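Local coordinates for protein histidine kinase (Caulobacter vibrioides, PDB 6TNE) that probably serves as the phosphoryl-accepting receiver module of the hybrid histidine kinase CckA, relaying signals through histidine-to-aspartate phosphotransfer, at residues F5-D10 with M78-Y83. Numbering follows the deposited sequence.
Sequences FVEDED and MFISGY
Ile-80 reaches over the central strand 49-53 of the parallel sheet in this CheY-like receiver fold to meet Phe-5 and Glu-7. Because that strand runs between the two segments, no backbone bond joins them, and the CA atoms of Glu-7 and Ile-80 stand 8.9 Å apart. Side chains do the bridging. The CD1 methyl at the tip of Ile-80 lies 4.2 Å from CE1 of Phe-5, approaching the ring obliquely, with the two side chains crossing at about a right angle. Phe-5 also packs on Ala-16 and Leu-20 of helix 10-21. That same methyl comes 3.7 Å from OE1 of Glu-7, so it touches both the apolar ring and a buried carboxylate whose OE1 is salt-bridged to Lys-103. With CG anti to the backbone N (chi1 167°) and a bend at chi2, the Glu-7 chain sets OE2 beside the like-charged carboxylates of Asp-8 and Asp-53, consistent with the acidic phosphorylation pocket of receiver domains. OE2 of Glu-7 also accepts, through its anti lone pair, from the backbone N of Glu-9, 2.9 Å away and nearly straight at 170°.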
loop_
_atom_site.group_PDB
_atom_site.type_symbol
_atom_site.label_atom_id
_atom_site.label_comp_id
_atom_site.label_asym_id
_atom_site.label_seq_id
_atom_site.Cartn_x
_atom_site.Cartn_y
_atom_site.Cartn_z
ATOM N N PHE A 5 2.076 3.193 0.955
ATOM C CA PHE A 5 1.188 3.315 -0.205
ATOM C C PHE A 5 2.075 3.492 -1.425
ATOM O O PHE A 5 2.746 4.528 -1.564
ATOM C CB PHE A 5 0.242 4.513 -0.024
ATOM C CG PHE A 5 -0.973 4.476 -0.898
ATOM C CD1 PHE A 5 -0.912 4.366 -2.265
ATOM C CD2 PHE A 5 -2.232 4.473 -0.324
ATOM C CE1 PHE A 5 -2.074 4.295 -3.041
ATOM C CE2 PHE A 5 -3.409 4.427 -1.087
ATOM C CZ PHE A 5 -3.331 4.335 -2.465
ATOM N N VAL A 6 2.084 2.500 -2.303
ATOM C CA VAL A 6 2.972 2.435 -3.457
ATOM C C VAL A 6 2.128 2.568 -4.712
ATOM O O VAL A 6 1.282 1.714 -5.000
ATOM C CB VAL A 6 3.762 1.125 -3.458
ATOM C CG1 VAL A 6 4.849 1.175 -4.529
ATOM C CG2 VAL A 6 4.308 0.804 -2.062
ATOM N N GLU A 7 2.336 3.647 -5.469
ATOM C CA GLU A 7 1.529 3.942 -6.650
ATOM C C GLU A 7 2.343 4.915 -7.493
ATOM O O GLU A 7 2.769 5.960 -7.006
ATOM C CB GLU A 7 0.179 4.529 -6.210
ATOM C CG GLU A 7 -0.651 5.181 -7.306
ATOM C CD GLU A 7 -0.992 4.230 -8.399
ATOM O OE1 GLU A 7 -1.847 3.369 -8.188
ATOM O OE2 GLU A 7 -0.396 4.296 -9.490
ATOM N N ASP A 8 2.562 4.555 -8.765
ATOM C CA ASP A 8 3.368 5.396 -9.647
ATOM C C ASP A 8 2.625 6.625 -10.134
ATOM O O ASP A 8 3.274 7.604 -10.546
ATOM C CB ASP A 8 3.888 4.613 -10.841
ATOM C CG ASP A 8 2.790 4.022 -11.647
ATOM O OD1 ASP A 8 1.994 3.255 -11.099
ATOM O OD2 ASP A 8 2.747 4.293 -12.867
ATOM N N GLU A 9 1.294 6.573 -10.221
ATOM C CA GLU A 9 0.532 7.700 -10.724
ATOM C C GLU A 9 0.372 8.716 -9.604
ATOM O O GLU A 9 -0.387 8.501 -8.649
ATOM C CB GLU A 9 -0.825 7.224 -11.182
ATOM C CG GLU A 9 -1.552 8.203 -12.063
ATOM C CD GLU A 9 -2.687 7.525 -12.802
ATOM O OE1 GLU A 9 -2.640 6.275 -12.927
ATOM O OE2 GLU A 9 -3.630 8.235 -13.216
ATOM N N ASP A 10 1.089 9.828 -9.725
ATOM C CA ASP A 10 1.207 10.766 -8.619
ATOM C C ASP A 10 -0.146 11.282 -8.138
ATOM O O ASP A 10 -0.385 11.374 -6.942
ATOM C CB ASP A 10 2.150 11.918 -8.958
ATOM C CG ASP A 10 3.633 11.464 -9.088
ATOM O OD1 ASP A 10 4.350 12.146 -9.848
ATOM O OD2 ASP A 10 4.100 10.444 -8.495
ATOM N N MET A 78 -2.774 -4.958 0.421
ATOM C CA MET A 78 -3.897 -4.706 -0.465
ATOM C C MET A 78 -3.355 -4.254 -1.797
ATOM O O MET A 78 -2.649 -3.227 -1.874
ATOM C CB MET A 78 -4.736 -3.600 0.117
ATOM C CG MET A 78 -5.924 -3.259 -0.711
ATOM S SD MET A 78 -7.078 -2.128 0.044
ATOM C CE MET A 78 -6.102 -0.768 0.537
ATOM N N PHE A 79 -3.616 -5.013 -2.842
ATOM C CA PHE A 79 -3.251 -4.642 -4.196
ATOM C C PHE A 79 -4.385 -3.895 -4.843
ATOM O O PHE A 79 -5.551 -4.233 -4.642
ATOM C CB PHE A 79 -2.915 -5.884 -5.007
ATOM C CG PHE A 79 -1.606 -6.493 -4.616
ATOM C CD1 PHE A 79 -0.408 -5.757 -4.748
ATOM C CD2 PHE A 79 -1.552 -7.755 -4.067
ATOM C CE1 PHE A 79 0.815 -6.299 -4.346
ATOM C CE2 PHE A 79 -0.335 -8.284 -3.646
ATOM C CZ PHE A 79 0.832 -7.568 -3.792
ATOM N N ILE A 80 -4.037 -2.917 -5.649
ATOM C CA ILE A 80 -4.988 -2.126 -6.408
ATOM C C ILE A 80 -4.607 -2.214 -7.880
ATOM O O ILE A 80 -3.426 -2.234 -8.231
ATOM C CB ILE A 80 -5.067 -0.666 -5.910
ATOM C CG1 ILE A 80 -3.754 0.111 -6.054
ATOM C CG2 ILE A 80 -5.543 -0.629 -4.426
ATOM C CD1 ILE A 80 -3.851 1.536 -5.662
ATOM N N SER A 81 -5.607 -2.248 -8.759
ATOM C CA SER A 81 -5.293 -2.245 -10.189
ATOM C C SER A 81 -6.564 -2.007 -10.971
ATOM O O SER A 81 -7.656 -2.386 -10.530
ATOM C CB SER A 81 -4.709 -3.576 -10.705
ATOM O OG SER A 81 -4.325 -3.467 -12.076
ATOM N N GLY A 82 -6.401 -1.396 -12.160
ATOM C CA GLY A 82 -7.479 -1.287 -13.125
ATOM C C GLY A 82 -7.712 -2.543 -13.917
ATOM O O GLY A 82 -8.703 -2.615 -14.652
ATOM N N TYR A 83 -6.799 -3.523 -13.816
ATOM C CA TYR A 83 -6.965 -4.841 -14.431
ATOM C C TYR A 83 -7.735 -5.872 -13.602
ATOM O O TYR A 83 -7.563 -5.967 -12.387
ATOM C CB TYR A 83 -5.593 -5.366 -14.795
ATOM C CG TYR A 83 -4.967 -4.426 -15.792
ATOM C CD1 TYR A 83 -5.219 -4.550 -17.149
ATOM C CD2 TYR A 83 -4.190 -3.351 -15.364
ATOM C CE1 TYR A 83 -4.676 -3.656 -18.053
ATOM C CE2 TYR A 83 -3.665 -2.443 -16.250
ATOM C CZ TYR A 83 -3.900 -2.602 -17.598
ATOM O OH TYR A 83 -3.363 -1.701 -18.495
#